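Local coordinates for SusD superfamily protein (Bacteroides fragilis NCTC 9343, PDB 3NQP) that probably binds glycans at the outer membrane of the bacterium for their uptake, at residues A[82-96]-A[127-141]. Residues are numbered along the deposited sequence; the frame is centred on the assembly and turned at random.
Sequences VSKFGDLFGRITNLN and YYFDLYRIYGGVPLR
The 89-96 part of helix 89-102, with F89 and I92 facing L131, and the last turns of helix 110-135 run roughly antiparallel, the axes of these short segments at 144° and 11.2 Å apart at closest approach. I92 lays CD1 over the face of the Y128 ring, 3.8 Å from its centroid and 18° off the normal, a CH-pi contact, and the same methyl also touches L131 CD1. One turn earlier, the edge of F89 meets Y128 OH, while F89 CE1 comes within 3.3 Å of P139 O. R141 NH1 stands over one F89 face; with R141 CZ 5.1 Å from the F89 centroid, any cation-pi attraction is weak. F85 turns an edge into the face of Y135 in a T-shaped pair, centroids 5.0 Å apart and planes at 70°; P139 CD covers a face of F85. R141 O is gripped from opposite faces of its carbonyl plane by N96 ND2 at 2.9 Å and by Y128 OH at 2.8 Å. R124 holds OD1 of N96, which would steady that amide. Around this buried contact in the SusD-like N-terminal region, helix 21-37 packs on L95 and Y127, helix 39-48 on V82 and L88, and helix 163-181 on Y128 and V138.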
loop_
_atom_site.group_PDB
_atom_site.type_symbol
_atom_site.label_atom_id
_atom_site.label_comp_id
_atom_site.label_asym_id
_atom_site.label_seq_id
_atom_site.Cartn_x
_atom_site.Cartn_y
_atom_site.Cartn_z
ATOM N N VAL A 82 2.143 -9.060 13.705
ATOM C CA VAL A 82 0.700 -9.171 13.886
ATOM C C VAL A 82 0.404 -10.540 14.461
ATOM O O VAL A 82 1.253 -11.428 14.383
ATOM C CB VAL A 82 -0.079 -8.981 12.554
ATOM C CG1 VAL A 82 0.248 -7.583 11.923
ATOM C CG2 VAL A 82 0.155 -10.133 11.552
ATOM N N SER A 83 -0.793 -10.699 15.024
ATOM C CA SER A 83 -1.259 -11.972 15.545
ATOM C C SER A 83 -2.323 -12.515 14.643
ATOM O O SER A 83 -2.908 -11.773 13.860
ATOM C CB SER A 83 -1.915 -11.783 16.916
ATOM O OG SER A 83 -0.989 -11.174 17.793
ATOM N N LYS A 84 -2.588 -13.816 14.795
ATOM C CA LYS A 84 -3.719 -14.490 14.202
ATOM C C LYS A 84 -3.809 -14.318 12.701
ATOM O O LYS A 84 -4.911 -14.064 12.184
ATOM C CB LYS A 84 -5.047 -14.033 14.854
ATOM C CG LYS A 84 -5.103 -14.188 16.366
ATOM C CD LYS A 84 -6.521 -13.972 16.973
ATOM C CE LYS A 84 -6.862 -12.467 17.143
ATOM N NZ LYS A 84 -5.835 -11.593 17.862
ATOM N N PHE A 85 -2.680 -14.503 12.000
ATOM C CA PHE A 85 -2.641 -14.300 10.535
ATOM C C PHE A 85 -3.239 -12.946 10.126
ATOM O O PHE A 85 -3.928 -12.817 9.118
ATOM C CB PHE A 85 -3.378 -15.431 9.804
ATOM C CG PHE A 85 -2.649 -16.729 9.802
ATOM C CD1 PHE A 85 -1.581 -16.935 8.960
ATOM C CD2 PHE A 85 -3.070 -17.780 10.630
ATOM C CE1 PHE A 85 -0.934 -18.127 8.923
ATOM C CE2 PHE A 85 -2.426 -18.986 10.604
ATOM C CZ PHE A 85 -1.351 -19.170 9.765
ATOM N N GLY A 86 -3.017 -11.939 10.955
ATOM C CA GLY A 86 -3.521 -10.611 10.682
ATOM C C GLY A 86 -5.037 -10.474 10.841
ATOM O O GLY A 86 -5.628 -9.559 10.301
ATOM N N ASP A 87 -5.658 -11.444 11.507
ATOM C CA ASP A 87 -7.098 -11.484 11.767
ATOM C C ASP A 87 -7.905 -11.358 10.479
ATOM O O ASP A 87 -8.964 -10.756 10.468
ATOM C CB ASP A 87 -7.471 -10.374 12.769
ATOM C CG ASP A 87 -8.731 -10.707 13.599
ATOM O OD1 ASP A 87 -9.159 -11.875 13.654
ATOM O OD2 ASP A 87 -9.280 -9.788 14.219
ATOM N N LEU A 88 -7.390 -11.877 9.372
ATOM C CA LEU A 88 -8.124 -11.789 8.124
ATOM C C LEU A 88 -9.104 -12.936 7.844
ATOM O O LEU A 88 -9.958 -12.806 6.934
ATOM C CB LEU A 88 -7.193 -11.623 6.937
ATOM C CG LEU A 88 -6.291 -10.371 6.980
ATOM C CD1 LEU A 88 -5.379 -10.308 5.752
ATOM C CD2 LEU A 88 -7.114 -9.118 7.096
ATOM N N PHE A 89 -9.010 -14.050 8.555
ATOM C CA PHE A 89 -9.869 -15.197 8.192
ATOM C C PHE A 89 -11.342 -14.965 8.531
ATOM O O PHE A 89 -12.223 -15.522 7.855
ATOM C CB PHE A 89 -9.349 -16.543 8.752
ATOM C CG PHE A 89 -8.197 -17.094 7.964
ATOM C CD1 PHE A 89 -8.394 -17.589 6.681
ATOM C CD2 PHE A 89 -6.924 -17.056 8.474
ATOM C CE1 PHE A 89 -7.351 -18.068 5.942
ATOM C CE2 PHE A 89 -5.873 -17.509 7.730
ATOM C CZ PHE A 89 -6.077 -18.039 6.471
ATOM N N GLY A 90 -11.633 -14.143 9.540
ATOM C CA GLY A 90 -13.039 -13.818 9.820
ATOM C C GLY A 90 -13.667 -13.111 8.610
ATOM O O GLY A 90 -14.779 -13.469 8.146
ATOM N N ARG A 91 -12.927 -12.145 8.061
ATOM C CA ARG A 91 -13.353 -11.425 6.849
ATOM C C ARG A 91 -13.552 -12.354 5.657
ATOM O O ARG A 91 -14.563 -12.257 4.948
ATOM C CB ARG A 91 -12.320 -10.361 6.500
ATOM C CG ARG A 91 -12.434 -9.142 7.379
ATOM C CD ARG A 91 -11.102 -8.452 7.444
ATOM N NE ARG A 91 -11.204 -7.202 8.159
ATOM C CZ ARG A 91 -10.844 -7.016 9.420
ATOM N NH1 ARG A 91 -10.334 -7.993 10.174
ATOM N NH2 ARG A 91 -11.011 -5.819 9.932
ATOM N N ILE A 92 -12.551 -13.208 5.427
ATOM C CA ILE A 92 -12.601 -14.206 4.351
ATOM C C ILE A 92 -13.845 -15.099 4.487
ATOM O O ILE A 92 -14.525 -15.367 3.495
ATOM C CB ILE A 92 -11.325 -15.093 4.281
ATOM C CG1 ILE A 92 -10.165 -14.270 3.718
ATOM C CG2 ILE A 92 -11.560 -16.376 3.393
ATOM C CD1 ILE A 92 -8.783 -14.844 3.979
ATOM N N THR A 93 -14.151 -15.551 5.695
ATOM C CA THR A 93 -15.269 -16.478 5.852
ATOM C C THR A 93 -16.610 -15.807 5.531
ATOM O O THR A 93 -17.520 -16.474 5.046
ATOM C CB THR A 93 -15.254 -17.176 7.240
ATOM O OG1 THR A 93 -15.230 -16.192 8.278
ATOM C CG2 THR A 93 -14.017 -18.048 7.342
ATOM N N ASN A 94 -16.726 -14.498 5.761
ATOM C CA ASN A 94 -17.897 -13.750 5.356
ATOM C C ASN A 94 -18.011 -13.653 3.844
ATOM O O ASN A 94 -19.128 -13.711 3.294
ATOM C CB ASN A 94 -17.939 -12.346 5.997
ATOM C CG ASN A 94 -18.169 -12.393 7.529
ATOM O OD1 ASN A 94 -18.318 -13.464 8.126
ATOM N ND2 ASN A 94 -18.172 -11.238 8.150
ATOM N N LEU A 95 -16.875 -13.555 3.153
ATOM C CA LEU A 95 -16.879 -13.610 1.700
ATOM C C LEU A 95 -17.375 -14.981 1.232
ATOM O O LEU A 95 -18.226 -15.062 0.351
ATOM C CB LEU A 95 -15.485 -13.354 1.141
ATOM C CG LEU A 95 -14.787 -12.039 1.531
ATOM C CD1 LEU A 95 -13.486 -11.975 0.789
ATOM C CD2 LEU A 95 -15.676 -10.841 1.276
ATOM N N ASN A 96 -16.855 -16.049 1.835
ATOM C CA ASN A 96 -17.287 -17.407 1.464
ATOM C C ASN A 96 -18.791 -17.546 1.653
ATOM O O ASN A 96 -19.489 -18.062 0.794
ATOM C CB ASN A 96 -16.514 -18.446 2.286
ATOM C CG ASN A 96 -15.001 -18.349 2.095
ATOM O OD1 ASN A 96 -14.541 -17.777 1.126
ATOM N ND2 ASN A 96 -14.230 -18.932 3.020
ATOM N N TYR A 127 -7.452 -10.385 -0.196
ATOM C CA TYR A 127 -7.038 -10.797 1.117
ATOM C C TYR A 127 -6.021 -11.932 1.016
ATOM O O TYR A 127 -4.999 -11.906 1.671
ATOM C CB TYR A 127 -8.230 -11.258 1.946
ATOM C CG TYR A 127 -9.082 -10.140 2.532
ATOM C CD1 TYR A 127 -8.542 -9.166 3.383
ATOM C CD2 TYR A 127 -10.439 -10.089 2.285
ATOM C CE1 TYR A 127 -9.352 -8.153 3.959
ATOM C CE2 TYR A 127 -11.252 -9.095 2.866
ATOM C CZ TYR A 127 -10.723 -8.150 3.699
ATOM O OH TYR A 127 -11.572 -7.198 4.255
ATOM N N TYR A 128 -6.286 -12.920 0.178
ATOM C CA TYR A 128 -5.341 -14.031 0.093
ATOM C C TYR A 128 -3.973 -13.635 -0.467
ATOM O O TYR A 128 -2.982 -14.297 -0.178
ATOM C CB TYR A 128 -5.943 -15.225 -0.668
ATOM C CG TYR A 128 -6.702 -16.167 0.266
ATOM C CD1 TYR A 128 -6.036 -16.922 1.239
ATOM C CD2 TYR A 128 -8.052 -16.269 0.198
ATOM C CE1 TYR A 128 -6.729 -17.768 2.121
ATOM C CE2 TYR A 128 -8.764 -17.143 1.045
ATOM C CZ TYR A 128 -8.100 -17.891 2.000
ATOM O OH TYR A 128 -8.823 -18.750 2.825
ATOM N N PHE A 129 -3.916 -12.570 -1.262
ATOM C CA PHE A 129 -2.654 -12.098 -1.846
ATOM C C PHE A 129 -1.802 -11.396 -0.772
ATOM O O PHE A 129 -0.571 -11.554 -0.769
ATOM C CB PHE A 129 -2.919 -11.193 -3.059
ATOM C CG PHE A 129 -1.672 -10.686 -3.766
ATOM C CD1 PHE A 129 -0.647 -11.533 -4.127
ATOM C CD2 PHE A 129 -1.558 -9.333 -4.092
ATOM C CE1 PHE A 129 0.470 -11.054 -4.795
ATOM C CE2 PHE A 129 -0.459 -8.838 -4.748
ATOM C CZ PHE A 129 0.575 -9.718 -5.116
ATOM N N ASP A 130 -2.427 -10.642 0.134
ATOM C CA ASP A 130 -1.706 -10.158 1.331
ATOM C C ASP A 130 -1.182 -11.370 2.139
ATOM O O ASP A 130 0.009 -11.399 2.527
ATOM C CB ASP A 130 -2.568 -9.260 2.196
ATOM C CG ASP A 130 -2.507 -7.757 1.778
ATOM O OD1 ASP A 130 -1.895 -7.424 0.741
ATOM O OD2 ASP A 130 -3.103 -6.940 2.495
ATOM N N LEU A 131 -2.041 -12.359 2.397
ATOM C CA LEU A 131 -1.615 -13.519 3.187
ATOM C C LEU A 131 -0.457 -14.245 2.492
ATOM O O LEU A 131 0.510 -14.651 3.139
ATOM C CB LEU A 131 -2.787 -14.471 3.474
ATOM C CG LEU A 131 -3.836 -13.923 4.472
ATOM C CD1 LEU A 131 -4.983 -14.859 4.530
ATOM C CD2 LEU A 131 -3.305 -13.689 5.883
ATOM N N TYR A 132 -0.514 -14.372 1.166
ATOM C CA TYR A 132 0.594 -15.034 0.415
ATOM C C TYR A 132 1.899 -14.256 0.493
ATOM O O TYR A 132 2.961 -14.829 0.673
ATOM C CB TYR A 132 0.178 -15.227 -1.048
ATOM C CG TYR A 132 1.196 -15.721 -2.023
ATOM C CD1 TYR A 132 2.104 -14.858 -2.596
ATOM C CD2 TYR A 132 1.265 -17.090 -2.368
ATOM C CE1 TYR A 132 3.031 -15.285 -3.506
ATOM C CE2 TYR A 132 2.185 -17.548 -3.318
ATOM C CZ TYR A 132 3.066 -16.634 -3.892
ATOM O OH TYR A 132 3.991 -17.026 -4.834
ATOM N N ARG A 133 1.837 -12.931 0.346
ATOM C CA ARG A 133 3.053 -12.130 0.410
ATOM C C ARG A 133 3.668 -12.041 1.806
ATOM O O ARG A 133 4.882 -11.891 1.961
ATOM C CB ARG A 133 2.786 -10.736 -0.142
ATOM C CG ARG A 133 2.481 -10.779 -1.643
ATOM C CD ARG A 133 2.351 -9.371 -2.225
ATOM N NE ARG A 133 1.161 -8.722 -1.737
ATOM C CZ ARG A 133 0.786 -7.505 -2.078
ATOM N NH1 ARG A 133 1.495 -6.796 -2.960
ATOM N NH2 ARG A 133 -0.325 -7.016 -1.579
ATOM N N ILE A 134 2.823 -12.107 2.822
ATOM C CA ILE A 134 3.281 -12.026 4.202
ATOM C C ILE A 134 3.731 -13.396 4.705
ATOM O O ILE A 134 4.770 -13.495 5.280
ATOM C CB ILE A 134 2.163 -11.480 5.117
ATOM C CG1 ILE A 134 1.854 -10.032 4.764
ATOM C CG2 ILE A 134 2.488 -11.648 6.660
ATOM C CD1 ILE A 134 2.956 -9.046 5.148
ATOM N N TYR A 135 2.937 -14.434 4.462
ATOM C CA TYR A 135 3.166 -15.758 5.076
ATOM C C TYR A 135 3.563 -16.856 4.096
ATOM O O TYR A 135 4.053 -17.891 4.547
ATOM C CB TYR A 135 1.890 -16.230 5.787
ATOM C CG TYR A 135 1.486 -15.358 6.940
ATOM C CD1 TYR A 135 2.200 -15.368 8.116
ATOM C CD2 TYR A 135 0.397 -14.493 6.838
ATOM C CE1 TYR A 135 1.859 -14.535 9.167
ATOM C CE2 TYR A 135 0.041 -13.667 7.885
ATOM C CZ TYR A 135 0.761 -13.695 9.052
ATOM O OH TYR A 135 0.416 -12.878 10.106
ATOM N N GLY A 136 3.319 -16.665 2.792
ATOM C CA GLY A 136 3.490 -17.747 1.826
ATOM C C GLY A 136 2.298 -18.695 1.877
ATOM O O GLY A 136 1.171 -18.334 1.523
ATOM N N GLY A 137 2.526 -19.903 2.364
ATOM C CA GLY A 137 1.437 -20.807 2.617
ATOM C C GLY A 137 0.622 -20.442 3.854
ATOM O O GLY A 137 1.180 -20.056 4.878
ATOM N N VAL A 138 -0.698 -20.540 3.720
ATOM C CA VAL A 138 -1.664 -20.289 4.796
ATOM C C VAL A 138 -2.833 -21.262 4.626
ATOM O O VAL A 138 -3.006 -21.841 3.541
ATOM C CB VAL A 138 -2.254 -18.853 4.747
ATOM C CG1 VAL A 138 -1.157 -17.771 5.014
ATOM C CG2 VAL A 138 -3.040 -18.633 3.438
ATOM N N PRO A 139 -3.658 -21.445 5.672
ATOM C CA PRO A 139 -4.853 -22.289 5.523
ATOM C C PRO A 139 -5.749 -21.777 4.414
ATOM O O PRO A 139 -5.931 -20.561 4.298
ATOM C CB PRO A 139 -5.563 -22.123 6.867
ATOM C CG PRO A 139 -4.499 -21.748 7.826
ATOM C CD PRO A 139 -3.544 -20.907 7.039
ATOM N N LEU A 140 -6.285 -22.659 3.573
ATOM C CA LEU A 140 -7.206 -22.219 2.527
ATOM C C LEU A 140 -8.653 -22.444 2.963
ATOM O O LEU A 140 -9.241 -23.503 2.682
ATOM C CB LEU A 140 -6.949 -22.934 1.189
ATOM C CG LEU A 140 -5.927 -22.338 0.258
ATOM C CD1 LEU A 140 -5.770 -23.254 -0.993
ATOM C CD2 LEU A 140 -6.312 -20.829 -0.107
ATOM N N ARG A 141 -9.212 -21.443 3.640
ATOM C CA ARG A 141 -10.620 -21.440 4.041
ATOM C C ARG A 141 -11.473 -20.879 2.926
ATOM O O ARG A 141 -11.417 -19.674 2.624
ATOM C CB ARG A 141 -10.822 -20.619 5.318
ATOM C CG ARG A 141 -9.988 -21.138 6.471
ATOM C CD ARG A 141 -10.573 -20.875 7.854
ATOM N NE ARG A 141 -10.092 -21.859 8.837
ATOM C CZ ARG A 141 -8.933 -21.784 9.494
ATOM N NH1 ARG A 141 -8.086 -20.762 9.297
ATOM N NH2 ARG A 141 -8.613 -22.742 10.360
HETATM O O HOH W 1 2.331 -13.063 12.160
#